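Local coordinates for synaptic vesicle membrane protein VAT-1 homolog-like (PDB 4A27) that probably acts as an oxidoreductase of the quinone oxidoreductase branch of the zinc-containing alcohol dehydrogenase family, its catalytic reaction being undefined, at residues N168-G173 against V187-D192; D210-C215 against S226-L231; M125-A130 against V159-S164. All blocks are in the same frame, centred on the assembly; numbering follows the deposited sequence.

Contact 1 (N168-G173 against V187-D192); sequences NVTVFG and VTHLFD
V171 and G173 pair with the backbone of T188-F191 to join strand 170-175 to strand 189-192, the outermost strand at this side of the parallel Rossmann-type sheet. The close-fitting part is the backbone ladder: G173 N donates to H189 O at 3.0 Å, and F191 N returns a bond to G173 O at 2.8 Å. V171 O takes two donors, T188 N at 3.0 Å and H189 N at 3.3 Å. Just before the strand proper, the T188 hydroxyl stands in for a backbone acceptor: V171 N donates to T188 OG1 at 3.2 Å, nearly straight at 164°. With chi1 at -38°, OG1 lies beside its own backbone N and meets the V171 amide.

The packing is close at G173, where a CB would probably crowd L190 CD1. Beyond the ladder, the F172 and H189 rings run side by side on one face of the sheet, planes 28° apart but slid so far that they barely overlap; F172 CE1 lies 3.6 Å from H189 ND1. F191 brings CE2 to the edge of the buried F172 ring, and helix 197-204 packs against F191. Looser is the T188 end, where T188 is exposed and T170 CG2 merely brushes its OG1 at 4.1 Å. Across this contact the edge strand is thus paired by four amide-carbonyl bonds, with one hydroxyl adding a fifth just before it.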
ATOM      1  N   ASN A 168      10.022   4.866  17.189  1.00 47.13           N
ATOM      2  CA  ASN A 168       9.573   3.591  17.717  1.00 47.84           C
ATOM      3  C   ASN A 168       9.291   2.584  16.611  1.00 42.20           C
ATOM      4  O   ASN A 168       8.274   1.886  16.630  1.00 52.03           O
ATOM      5  CB  ASN A 168       8.332   3.761  18.622  1.00 48.48           C
ATOM      6  CG  ASN A 168       8.489   4.901  19.614  1.00 58.19           C
ATOM      7  OD1 ASN A 168       9.398   4.894  20.434  1.00 74.02           O
ATOM      8  ND2 ASN A 168       7.621   5.901  19.519  1.00 65.76           N
ATOM      9  N   VAL A 169      10.204   2.478  15.654  1.00 43.76           N
ATOM     10  CA  VAL A 169      10.033   1.476  14.610  1.00 38.46           C
ATOM     11  C   VAL A 169      10.936   0.342  14.900  1.00 39.64           C
ATOM     12  O   VAL A 169      12.125   0.549  15.090  1.00 39.68           O
ATOM     13  CB  VAL A 169      10.254   2.088  13.222  1.00 38.40           C
ATOM     14  CG1 VAL A 169      10.332   1.030  12.111  1.00 31.63           C
ATOM     15  CG2 VAL A 169       9.055   3.001  12.946  1.00 33.26           C
ATOM     16  N   THR A 170      10.386  -0.877  14.912  1.00 38.54           N
ATOM     17  CA  THR A 170      11.181  -2.063  15.198  1.00 43.52           C
ATOM     18  C   THR A 170      11.591  -2.744  13.904  1.00 39.12           C
ATOM     19  O   THR A 170      10.744  -3.163  13.118  1.00 43.69           O
ATOM     20  CB  THR A 170      10.394  -3.041  16.106  1.00 49.79           C
ATOM     21  OG1 THR A 170      10.027  -2.360  17.297  1.00 42.01           O
ATOM     22  CG2 THR A 170      11.201  -4.259  16.477  1.00 44.80           C
ATOM     23  N   VAL A 171      12.898  -2.842  13.691  1.00 34.94           N
ATOM     24  CA  VAL A 171      13.454  -3.391  12.465  1.00 36.09           C
ATOM     25  C   VAL A 171      14.041  -4.759  12.771  1.00 37.56           C
ATOM     26  O   VAL A 171      14.910  -4.913  13.643  1.00 42.66           O
ATOM     27  CB  VAL A 171      14.542  -2.457  11.885  1.00 34.94           C
ATOM     28  CG1 VAL A 171      15.099  -2.985  10.525  1.00 30.16           C
ATOM     29  CG2 VAL A 171      14.016  -0.961  11.777  1.00 32.57           C
ATOM     30  N   PHE A 172      13.541  -5.738  12.060  1.00 38.39           N
ATOM     31  CA  PHE A 172      14.029  -7.089  12.104  1.00 35.74           C
ATOM     32  C   PHE A 172      14.850  -7.277  10.842  1.00 49.38           C
ATOM     33  O   PHE A 172      14.388  -6.920   9.742  1.00 42.73           O
ATOM     34  CB  PHE A 172      12.851  -8.062  12.107  1.00 44.99           C
ATOM     35  CG  PHE A 172      12.000  -8.008  13.366  1.00 45.32           C
ATOM     36  CD1 PHE A 172      12.345  -8.764  14.473  1.00 61.66           C
ATOM     37  CD2 PHE A 172      10.880  -7.210  13.452  1.00 42.52           C
ATOM     38  CE1 PHE A 172      11.565  -8.730  15.627  1.00 53.15           C
ATOM     39  CE2 PHE A 172      10.098  -7.165  14.589  1.00 50.35           C
ATOM     40  CZ  PHE A 172      10.453  -7.937  15.695  1.00 51.25           C
ATOM     41  N   GLY A 173      16.088  -7.761  11.006  1.00 37.35           N
ATOM     42  CA  GLY A 173      16.951  -8.058   9.892  1.00 35.87           C
ATOM     43  C   GLY A 173      17.334  -9.530   9.854  1.00 41.99           C
ATOM     44  O   GLY A 173      17.358 -10.193  10.886  1.00 53.41           O
ATOM     45  N   VAL A 187      20.149  -2.588  13.335  1.00 42.19           N
ATOM     46  CA  VAL A 187      18.753  -3.044  13.408  1.00 42.83           C
ATOM     47  C   VAL A 187      18.370  -3.354  14.872  1.00 45.48           C
ATOM     48  O   VAL A 187      19.218  -3.317  15.728  1.00 49.20           O
ATOM     49  CB  VAL A 187      18.591  -4.261  12.506  1.00 42.77           C
ATOM     50  CG1 VAL A 187      19.099  -3.928  11.079  1.00 36.81           C
ATOM     51  CG2 VAL A 187      19.328  -5.456  13.089  1.00 43.11           C
ATOM     52  N   THR A 188      17.099  -3.589  15.183  1.00 52.54           N
ATOM     53  CA  THR A 188      16.714  -3.869  16.574  1.00 52.00           C
ATOM     54  C   THR A 188      16.989  -5.324  16.965  1.00 57.31           C
ATOM     55  O   THR A 188      17.430  -5.611  18.089  1.00 46.15           O
ATOM     56  CB  THR A 188      15.230  -3.575  16.863  1.00 44.34           C
ATOM     57  OG1 THR A 188      14.802  -2.390  16.169  1.00 40.90           O
ATOM     58  CG2 THR A 188      14.998  -3.435  18.419  1.00 39.26           C
ATOM     59  N   HIS A 189      16.680  -6.233  16.047  1.00 45.02           N
ATOM     60  CA  HIS A 189      16.908  -7.660  16.232  1.00 48.69           C
ATOM     61  C   HIS A 189      17.426  -8.223  14.913  1.00 48.87           C
ATOM     62  O   HIS A 189      16.868  -7.936  13.862  1.00 47.39           O
ATOM     63  CB  HIS A 189      15.620  -8.392  16.628  1.00 49.53           C
ATOM     64  CG  HIS A 189      15.008  -7.865  17.884  1.00 70.72           C
ATOM     65  ND1 HIS A 189      13.829  -7.151  17.896  1.00 65.21           N
ATOM     66  CD2 HIS A 189      15.431  -7.917  19.171  1.00 60.18           C
ATOM     67  CE1 HIS A 189      13.540  -6.804  19.139  1.00 61.25           C
ATOM     68  NE2 HIS A 189      14.501  -7.247  19.930  1.00 63.67           N
ATOM     69  N   LEU A 190      18.461  -9.050  14.995  1.00 47.88           N
ATOM     70  CA  LEU A 190      19.124  -9.611  13.832  1.00 55.31           C
ATOM     71  C   LEU A 190      19.074 -11.131  13.901  1.00 60.58           C
ATOM     72  O   LEU A 190      19.365 -11.705  14.940  1.00 65.11           O
ATOM     73  CB  LEU A 190      20.585  -9.114  13.792  1.00 46.42           C
ATOM     74  CG  LEU A 190      21.375  -9.271  12.504  1.00 44.11           C
ATOM     75  CD1 LEU A 190      20.742  -8.488  11.343  1.00 49.45           C
ATOM     76  CD2 LEU A 190      22.851  -8.863  12.687  1.00 46.81           C
ATOM     77  N   PHE A 191      18.725 -11.776  12.788  1.00 50.03           N
ATOM     78  CA  PHE A 191      18.583 -13.221  12.752  1.00 61.29           C
ATOM     79  C   PHE A 191      19.393 -13.879  11.655  1.00 68.75           C
ATOM     80  O   PHE A 191      19.760 -13.269  10.642  1.00 63.43           O
ATOM     81  CB  PHE A 191      17.110 -13.608  12.617  1.00 60.32           C
ATOM     82  CG  PHE A 191      16.271 -13.108  13.737  1.00 66.80           C
ATOM     83  CD1 PHE A 191      16.617 -13.385  15.057  1.00 81.67           C
ATOM     84  CD2 PHE A 191      15.156 -12.335  13.495  1.00 71.66           C
ATOM     85  CE1 PHE A 191      15.850 -12.911  16.110  1.00 81.15           C
ATOM     86  CE2 PHE A 191      14.382 -11.863  14.549  1.00 66.12           C
ATOM     87  CZ  PHE A 191      14.730 -12.142  15.847  1.00 76.27           C
ATOM     88  N   ASP A 192      19.677 -15.150  11.880  1.00 62.03           N
ATOM     89  CA  ASP A 192      20.457 -15.915  10.960  1.00 57.01           C
ATOM     90  C   ASP A 192      19.570 -16.245   9.805  1.00 57.14           C
ATOM     91  O   ASP A 192      18.467 -16.776   9.965  1.00 58.05           O
ATOM     92  CB  ASP A 192      20.967 -17.196  11.607  1.00 67.29           C
ATOM     93  CG  ASP A 192      21.906 -17.968  10.692  1.00 79.40           C
ATOM     94  OD1 ASP A 192      21.647 -18.045   9.464  1.00 63.45           O
ATOM     95  OD2 ASP A 192      22.905 -18.490  11.206  1.00 93.82           O
TER

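Contact 2 (D210-C215 against S226-L231); sequences DIVLDC and SLLKPL. With EDO (1,2-ethanediol), chain C.
Strand 209-215, the fourth in the order of the Rossmann-type sheet, meets at its start the short strand 228-229 that leads into the next sheet strand, 232-237; the contact lies where this connection returns to the start of strand 209-215. Its polar centre is a salt bridge, K229 NZ to D210 OD2 at 2.8 Å. The ammonium comes to the syn side of OD2, 33° out of the carboxylate plane, at the end of a lysine chain extended beyond CG, and its CD passes alongside D210 OD1. OD2 has a second partner in the backbone amide of S145, on the neighbouring strand 145-148, whereas OD1 accepts from a water that also donates to P230 O. Both carboxylate oxygens are therefore gripped, which should restrict turning of the group. An alanine at D210 is likely to leave the K229 ammonium and the S145 amide without this acceptor and the water without its acceptor on this side chain.

Apolar contacts lie next to the bridge. V212 CG2, anti to its own carbonyl carbon, reaches L228 CD2 at 3.9 Å and L227 CB at 4.1 Å, and Y234 of strand 232-237 touches both V212 and L228. R289 and Q287 of the second subunit pack on K229 and P230, placing this corner at the dimer interface. A 1,2-ethanediol molecule, probably from the crystallisation liquor, donates from EDO O1 to L231 O at 2.6 Å.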
ATOM      1  N   ASP A 210       4.448  -5.328  10.104  1.00 38.87           N
ATOM      2  CA  ASP A 210       3.681  -4.475   9.229  1.00 41.83           C
ATOM      3  C   ASP A 210       4.184  -4.469   7.798  1.00 47.06           C
ATOM      4  O   ASP A 210       3.370  -4.376   6.861  1.00 40.62           O
ATOM      5  CB  ASP A 210       3.710  -3.040   9.759  1.00 42.29           C
ATOM      6  CG  ASP A 210       3.086  -2.926  11.132  1.00 44.78           C
ATOM      7  OD1 ASP A 210       1.847  -3.003  11.186  1.00 50.41           O
ATOM      8  OD2 ASP A 210       3.826  -2.817  12.143  1.00 44.56           O
ATOM      9  N   ILE A 211       5.511  -4.561   7.621  1.00 46.02           N
ATOM     10  CA  ILE A 211       6.105  -4.490   6.296  1.00 38.60           C
ATOM     11  C   ILE A 211       7.180  -5.553   6.132  1.00 41.88           C
ATOM     12  O   ILE A 211       8.098  -5.667   6.975  1.00 32.63           O
ATOM     13  CB  ILE A 211       6.761  -3.142   6.037  1.00 37.79           C
ATOM     14  CG1 ILE A 211       5.783  -1.976   6.209  1.00 37.15           C
ATOM     15  CG2 ILE A 211       7.472  -3.137   4.635  1.00 36.52           C
ATOM     16  CD1 ILE A 211       6.522  -0.620   6.189  1.00 32.32           C
ATOM     17  N   VAL A 212       7.088  -6.319   5.044  1.00 33.59           N
ATOM     18  CA  VAL A 212       8.163  -7.223   4.674  1.00 39.73           C
ATOM     19  C   VAL A 212       8.778  -6.733   3.352  1.00 38.95           C
ATOM     20  O   VAL A 212       8.031  -6.520   2.392  1.00 36.30           O
ATOM     21  CB  VAL A 212       7.700  -8.686   4.517  1.00 40.46           C
ATOM     22  CG1 VAL A 212       8.913  -9.573   4.055  1.00 42.61           C
ATOM     23  CG2 VAL A 212       7.123  -9.242   5.839  1.00 45.66           C
ATOM     24  N   LEU A 213      10.114  -6.594   3.324  1.00 35.86           N
ATOM     25  CA  LEU A 213      10.866  -6.184   2.146  1.00 34.96           C
ATOM     26  C   LEU A 213      11.764  -7.306   1.686  1.00 39.81           C
ATOM     27  O   LEU A 213      12.696  -7.732   2.397  1.00 38.89           O
ATOM     28  CB  LEU A 213      11.722  -4.976   2.423  1.00 36.31           C
ATOM     29  CG  LEU A 213      10.989  -3.792   3.005  1.00 37.40           C
ATOM     30  CD1 LEU A 213      11.975  -2.747   3.456  1.00 43.51           C
ATOM     31  CD2 LEU A 213       9.989  -3.274   1.936  1.00 32.27           C
ATOM     32  N   ASP A 214      11.481  -7.804   0.485  1.00 40.30           N
ATOM     33  CA  ASP A 214      12.108  -9.014   0.008  1.00 36.00           C
ATOM     34  C   ASP A 214      12.685  -8.843  -1.390  1.00 49.80           C
ATOM     35  O   ASP A 214      11.943  -8.599  -2.361  1.00 43.63           O
ATOM     36  CB  ASP A 214      11.051 -10.119  -0.045  1.00 43.04           C
ATOM     37  CG  ASP A 214      11.665 -11.505  -0.180  1.00 49.27           C
ATOM     38  OD1 ASP A 214      12.900 -11.646   0.006  1.00 49.22           O
ATOM     39  OD2 ASP A 214      10.896 -12.451  -0.421  1.00 57.54           O
ATOM     40  N   CYS A 215      13.996  -9.024  -1.532  1.00 60.78           N
ATOM     41  CA  CYS A 215      14.629  -8.743  -2.829  1.00 76.03           C
ATOM     42  C   CYS A 215      14.490  -9.899  -3.808  1.00 72.17           C
ATOM     43  O   CYS A 215      14.172 -11.024  -3.426  1.00 83.11           O
ATOM     44  CB  CYS A 215      16.098  -8.304  -2.667  1.00 84.69           C
ATOM     45  SG  CYS A 215      17.262  -9.607  -2.257  1.00119.67           S
ATOM     46  N   SER A 226       3.221 -15.094   5.182  1.00 70.14           N
ATOM     47  CA  SER A 226       2.767 -15.605   6.476  1.00 72.36           C
ATOM     48  C   SER A 226       3.260 -14.734   7.632  1.00 61.09           C
ATOM     49  O   SER A 226       2.774 -14.841   8.759  1.00 57.80           O
ATOM     50  CB  SER A 226       3.290 -17.043   6.682  1.00 71.10           C
ATOM     51  N   LEU A 227       4.246 -13.889   7.355  1.00 57.17           N
ATOM     52  CA  LEU A 227       4.845 -13.028   8.364  1.00 53.17           C
ATOM     53  C   LEU A 227       4.026 -11.722   8.623  1.00 49.28           C
ATOM     54  O   LEU A 227       4.233 -11.023   9.609  1.00 69.90           O
ATOM     55  CB  LEU A 227       6.255 -12.666   7.881  1.00 45.62           C
ATOM     56  CG  LEU A 227       7.478 -13.557   8.065  1.00 72.38           C
ATOM     57  CD1 LEU A 227       8.133 -13.275   9.429  1.00 67.58           C
ATOM     58  CD2 LEU A 227       7.120 -15.034   7.857  1.00 83.49           C
ATOM     59  N   LEU A 228       3.124 -11.375   7.724  1.00 48.48           N
ATOM     60  CA  LEU A 228       2.437 -10.058   7.801  1.00 47.58           C
ATOM     61  C   LEU A 228       1.293  -9.943   8.803  1.00 40.56           C
ATOM     62  O   LEU A 228       0.395 -10.794   8.846  1.00 36.62           O
ATOM     63  CB  LEU A 228       1.865  -9.702   6.434  1.00 50.76           C
ATOM     64  CG  LEU A 228       2.852  -9.331   5.355  1.00 49.25           C
ATOM     65  CD1 LEU A 228       2.084  -9.365   4.021  1.00 50.40           C
ATOM     66  CD2 LEU A 228       3.484  -7.964   5.639  1.00 46.87           C
ATOM     67  N   LYS A 229       1.307  -8.877   9.609  1.00 39.59           N
ATOM     68  CA  LYS A 229       0.137  -8.489  10.372  1.00 35.65           C
ATOM     69  C   LYS A 229      -1.033  -8.199   9.387  1.00 46.14           C
ATOM     70  O   LYS A 229      -0.813  -8.065   8.192  1.00 44.22           O
ATOM     71  CB  LYS A 229       0.415  -7.220  11.194  1.00 43.55           C
ATOM     72  CG  LYS A 229       1.395  -7.328  12.348  1.00 52.45           C
ATOM     73  CD  LYS A 229       1.337  -6.018  13.161  1.00 55.56           C
ATOM     74  CE  LYS A 229       2.612  -5.754  13.985  1.00 70.48           C
ATOM     75  NZ  LYS A 229       2.787  -4.259  14.272  1.00 56.37           N
ATOM     76  N   PRO A 230      -2.296  -8.141   9.888  1.00 42.09           N
ATOM     77  CA  PRO A 230      -3.384  -7.611   9.096  1.00 46.77           C
ATOM     78  C   PRO A 230      -3.089  -6.182   8.637  1.00 36.94           C
ATOM     79  O   PRO A 230      -2.528  -5.388   9.402  1.00 40.50           O
ATOM     80  CB  PRO A 230      -4.592  -7.610  10.080  1.00 46.05           C
ATOM     81  CG  PRO A 230      -4.231  -8.587  11.136  1.00 43.35           C
ATOM     82  CD  PRO A 230      -2.731  -8.555  11.236  1.00 42.41           C
ATOM     83  N   LEU A 231      -3.489  -5.882   7.407  1.00 39.50           N
ATOM     84  CA  LEU A 231      -3.176  -4.639   6.693  1.00 38.34           C
ATOM     85  C   LEU A 231      -1.692  -4.479   6.388  1.00 37.74           C
ATOM     86  O   LEU A 231      -1.280  -3.437   6.005  1.00 37.92           O
ATOM     87  CB  LEU A 231      -3.684  -3.401   7.445  1.00 42.23           C
ATOM     88  CG  LEU A 231      -5.204  -3.480   7.695  1.00 51.64           C
ATOM     89  CD1 LEU A 231      -5.721  -2.262   8.455  1.00 45.75           C
ATOM     90  CD2 LEU A 231      -5.915  -3.650   6.344  1.00 44.94           C
TER
HETATM   91  C1  EDO C1387       1.433  -1.011   6.341  1.00 45.39           C
HETATM   92  O1  EDO C1387       0.951  -2.114   5.551  1.00 46.40           O
HETATM   93  C2  EDO C1387       2.169  -0.039   5.445  1.00 37.67           C
HETATM   94  O2  EDO C1387       1.612   1.289   5.483  1.00 63.21           O
HETATM   95  O   HOH W   1      -0.141  -3.802   9.180  1.00 38.93           O

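Contact 3 (M125-A130 against V159-S164); sequences MNFVTA and VAQLCS
Two helices of the core pack here: helix 124-137 against helix 154-163, the latter covering the Rossmann-type sheet and leading into its strand 170-175. The short segments cross at -51° with axes 9.8 Å apart at closest approach, and the contact between them is made by side chains without a hydrogen bond. The CA atoms come nearest at A130 and V159, 5.1 Å apart. The A130 methyl group points into the other helix, meeting L162 CD1 at 3.6 Å and V159 CG2 at 3.8 Å, so that two branched side chains one turn apart receive it. L162 extends its CD1 branch (chi2 166°) over the A130 backbone as well, while L303 of helix 290-305 touches the same leucine.

Farther out, F127 and Q161 meet obliquely, ring and amide planes 58° apart. The amide oxygen is already engaged by the backbone N of K310, and I309 packs on both side chains. F123, one turn earlier, sets its ring nearly parallel to that of F127, and L300 touches the phenylalanine too. Q161 OE1 lies in the plane of the F127 ring, at its edge, 3.7 Å from F127 CZ.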
ATOM      1  N   MET A 125      20.612   4.748  -6.013  1.00 39.07           N
ATOM      2  CA  MET A 125      19.860   3.506  -6.169  1.00 37.90           C
ATOM      3  C   MET A 125      19.345   3.004  -4.828  1.00 41.74           C
ATOM      4  O   MET A 125      18.133   2.788  -4.672  1.00 35.12           O
ATOM      5  CB  MET A 125      20.685   2.427  -6.863  1.00 37.02           C
ATOM      6  CG  MET A 125      20.871   2.648  -8.373  1.00 61.48           C
ATOM      7  SD  MET A 125      19.378   2.288  -9.339  1.00 53.33           S
ATOM      8  CE  MET A 125      19.617   0.503  -9.499  1.00 43.00           C
ATOM      9  N   ASN A 126      20.262   2.798  -3.874  1.00 36.36           N
ATOM     10  CA  ASN A 126      19.896   2.159  -2.624  1.00 31.84           C
ATOM     11  C   ASN A 126      18.944   3.011  -1.806  1.00 32.20           C
ATOM     12  O   ASN A 126      17.924   2.490  -1.289  1.00 34.26           O
ATOM     13  CB  ASN A 126      21.104   1.751  -1.789  1.00 30.64           C
ATOM     14  CG  ASN A 126      21.937   0.633  -2.430  1.00 37.44           C
ATOM     15  OD1 ASN A 126      21.495  -0.045  -3.340  1.00 39.70           O
ATOM     16  ND2 ASN A 126      23.149   0.447  -1.940  1.00 36.05           N
ATOM     17  N   PHE A 127      19.244   4.298  -1.654  1.00 35.59           N
ATOM     18  CA  PHE A 127      18.445   5.113  -0.764  1.00 32.73           C
ATOM     19  C   PHE A 127      17.096   5.520  -1.366  1.00 33.10           C
ATOM     20  O   PHE A 127      16.096   5.589  -0.636  1.00 33.56           O
ATOM     21  CB  PHE A 127      19.213   6.314  -0.214  1.00 34.26           C
ATOM     22  CG  PHE A 127      20.133   5.950   0.921  1.00 34.23           C
ATOM     23  CD1 PHE A 127      21.374   5.370   0.664  1.00 35.98           C
ATOM     24  CD2 PHE A 127      19.737   6.142   2.244  1.00 36.99           C
ATOM     25  CE1 PHE A 127      22.210   4.974   1.719  1.00 35.48           C
ATOM     26  CE2 PHE A 127      20.575   5.759   3.310  1.00 35.85           C
ATOM     27  CZ  PHE A 127      21.819   5.178   3.028  1.00 41.98           C
ATOM     28  N   VAL A 128      17.033   5.753  -2.680  1.00 32.85           N
ATOM     29  CA  VAL A 128      15.751   6.066  -3.286  1.00 33.64           C
ATOM     30  C   VAL A 128      14.862   4.803  -3.210  1.00 31.71           C
ATOM     31  O   VAL A 128      13.687   4.888  -2.928  1.00 30.44           O
ATOM     32  CB  VAL A 128      15.880   6.597  -4.762  1.00 38.81           C
ATOM     33  CG1 VAL A 128      14.551   6.732  -5.400  1.00 34.67           C
ATOM     34  CG2 VAL A 128      16.609   7.973  -4.810  1.00 36.32           C
ATOM     35  N   THR A 129      15.425   3.630  -3.452  1.00 34.16           N
ATOM     36  CA  THR A 129      14.626   2.410  -3.392  1.00 36.04           C
ATOM     37  C   THR A 129      14.016   2.258  -2.002  1.00 31.29           C
ATOM     38  O   THR A 129      12.828   2.012  -1.830  1.00 30.64           O
ATOM     39  CB  THR A 129      15.502   1.192  -3.756  1.00 34.28           C
ATOM     40  OG1 THR A 129      15.912   1.325  -5.110  1.00 36.55           O
ATOM     41  CG2 THR A 129      14.780  -0.150  -3.554  1.00 28.87           C
ATOM     42  N   ALA A 130      14.862   2.381  -1.010  1.00 32.45           N
ATOM     43  CA  ALA A 130      14.475   2.269   0.381  1.00 33.49           C
ATOM     44  C   ALA A 130      13.382   3.259   0.717  1.00 31.74           C
ATOM     45  O   ALA A 130      12.370   2.917   1.305  1.00 32.06           O
ATOM     46  CB  ALA A 130      15.709   2.508   1.268  1.00 28.11           C
ATOM     47  N   VAL A 159      17.448   0.930   4.313  1.00 28.21           N
ATOM     48  CA  VAL A 159      16.158   0.712   4.990  1.00 29.42           C
ATOM     49  C   VAL A 159      16.289   0.891   6.540  1.00 28.94           C
ATOM     50  O   VAL A 159      15.475   1.594   7.177  1.00 33.12           O
ATOM     51  CB  VAL A 159      15.547  -0.682   4.631  1.00 32.08           C
ATOM     52  CG1 VAL A 159      14.381  -1.103   5.561  1.00 30.87           C
ATOM     53  CG2 VAL A 159      15.049  -0.784   3.134  1.00 34.66           C
ATOM     54  N   ALA A 160      17.342   0.325   7.142  1.00 36.64           N
ATOM     55  CA  ALA A 160      17.520   0.408   8.626  1.00 32.83           C
ATOM     56  C   ALA A 160      17.713   1.840   9.048  1.00 36.18           C
ATOM     57  O   ALA A 160      17.154   2.272  10.017  1.00 34.55           O
ATOM     58  CB  ALA A 160      18.694  -0.435   9.109  1.00 32.45           C
ATOM     59  N   GLN A 161      18.486   2.597   8.291  1.00 37.63           N
ATOM     60  CA  GLN A 161      18.780   3.972   8.670  1.00 34.34           C
ATOM     61  C   GLN A 161      17.514   4.826   8.551  1.00 40.43           C
ATOM     62  O   GLN A 161      17.285   5.696   9.366  1.00 40.18           O
ATOM     63  CB  GLN A 161      19.863   4.555   7.744  1.00 35.55           C
ATOM     64  CG  GLN A 161      21.225   3.943   7.986  1.00 38.34           C
ATOM     65  CD  GLN A 161      22.295   4.541   7.132  1.00 37.84           C
ATOM     66  OE1 GLN A 161      22.160   5.678   6.675  1.00 37.34           O
ATOM     67  NE2 GLN A 161      23.402   3.814   6.952  1.00 34.88           N
ATOM     68  N   LEU A 162      16.726   4.612   7.489  1.00 32.99           N
ATOM     69  CA  LEU A 162      15.521   5.396   7.302  1.00 35.63           C
ATOM     70  C   LEU A 162      14.444   5.058   8.334  1.00 34.93           C
ATOM     71  O   LEU A 162      13.741   5.953   8.794  1.00 33.94           O
ATOM     72  CB  LEU A 162      14.956   5.253   5.880  1.00 31.43           C
ATOM     73  CG  LEU A 162      15.744   5.924   4.800  1.00 30.97           C
ATOM     74  CD1 LEU A 162      15.294   5.422   3.396  1.00 30.64           C
ATOM     75  CD2 LEU A 162      15.552   7.464   5.008  1.00 34.42           C
ATOM     76  N   CYS A 163      14.312   3.781   8.701  1.00 38.50           N
ATOM     77  CA  CYS A 163      13.389   3.408   9.791  1.00 35.56           C
ATOM     78  C   CYS A 163      13.722   4.179  11.096  1.00 44.56           C
ATOM     79  O   CYS A 163      12.816   4.567  11.844  1.00 37.72           O
ATOM     80  CB  CYS A 163      13.436   1.919  10.070  1.00 34.10           C
ATOM     81  SG  CYS A 163      12.650   0.908   8.763  1.00 35.33           S
ATOM     82  N   SER A 164      15.010   4.407  11.350  1.00 37.36           N
ATOM     83  CA  SER A 164      15.425   5.092  12.569  1.00 44.53           C
ATOM     84  C   SER A 164      15.052   6.571  12.567  1.00 45.53           C
ATOM     85  O   SER A 164      15.129   7.208  13.609  1.00 54.00           O
ATOM     86  CB  SER A 164      16.931   4.916  12.835  1.00 47.54           C
ATOM     87  OG  SER A 164      17.718   5.714  11.967  1.00 53.76           O
TER

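How the contacts relate
From the N terminus, contact 3 comes first: helix 124-137 leads into strand 145-148, and the chain returns along helix 154-163 to close the loop. Contact 1 follows, closing the beta-alpha-beta unit of strand 170-175, helix 180-183 and strand 189-192; contact 2 then closes a shorter connection between strands 209-215 and 232-237. The three run in series, none nested or crossed. Helix 154-163 is the hub: C163 CB packs on V171 CG2 (3.4 Å) of contact 1, and V159 CG1 on L213 CD1 (3.6 Å) of contact 2. Contacts 1 and 2 do not touch, yet both reach the same parallel sheet, with strand 145-148 between them.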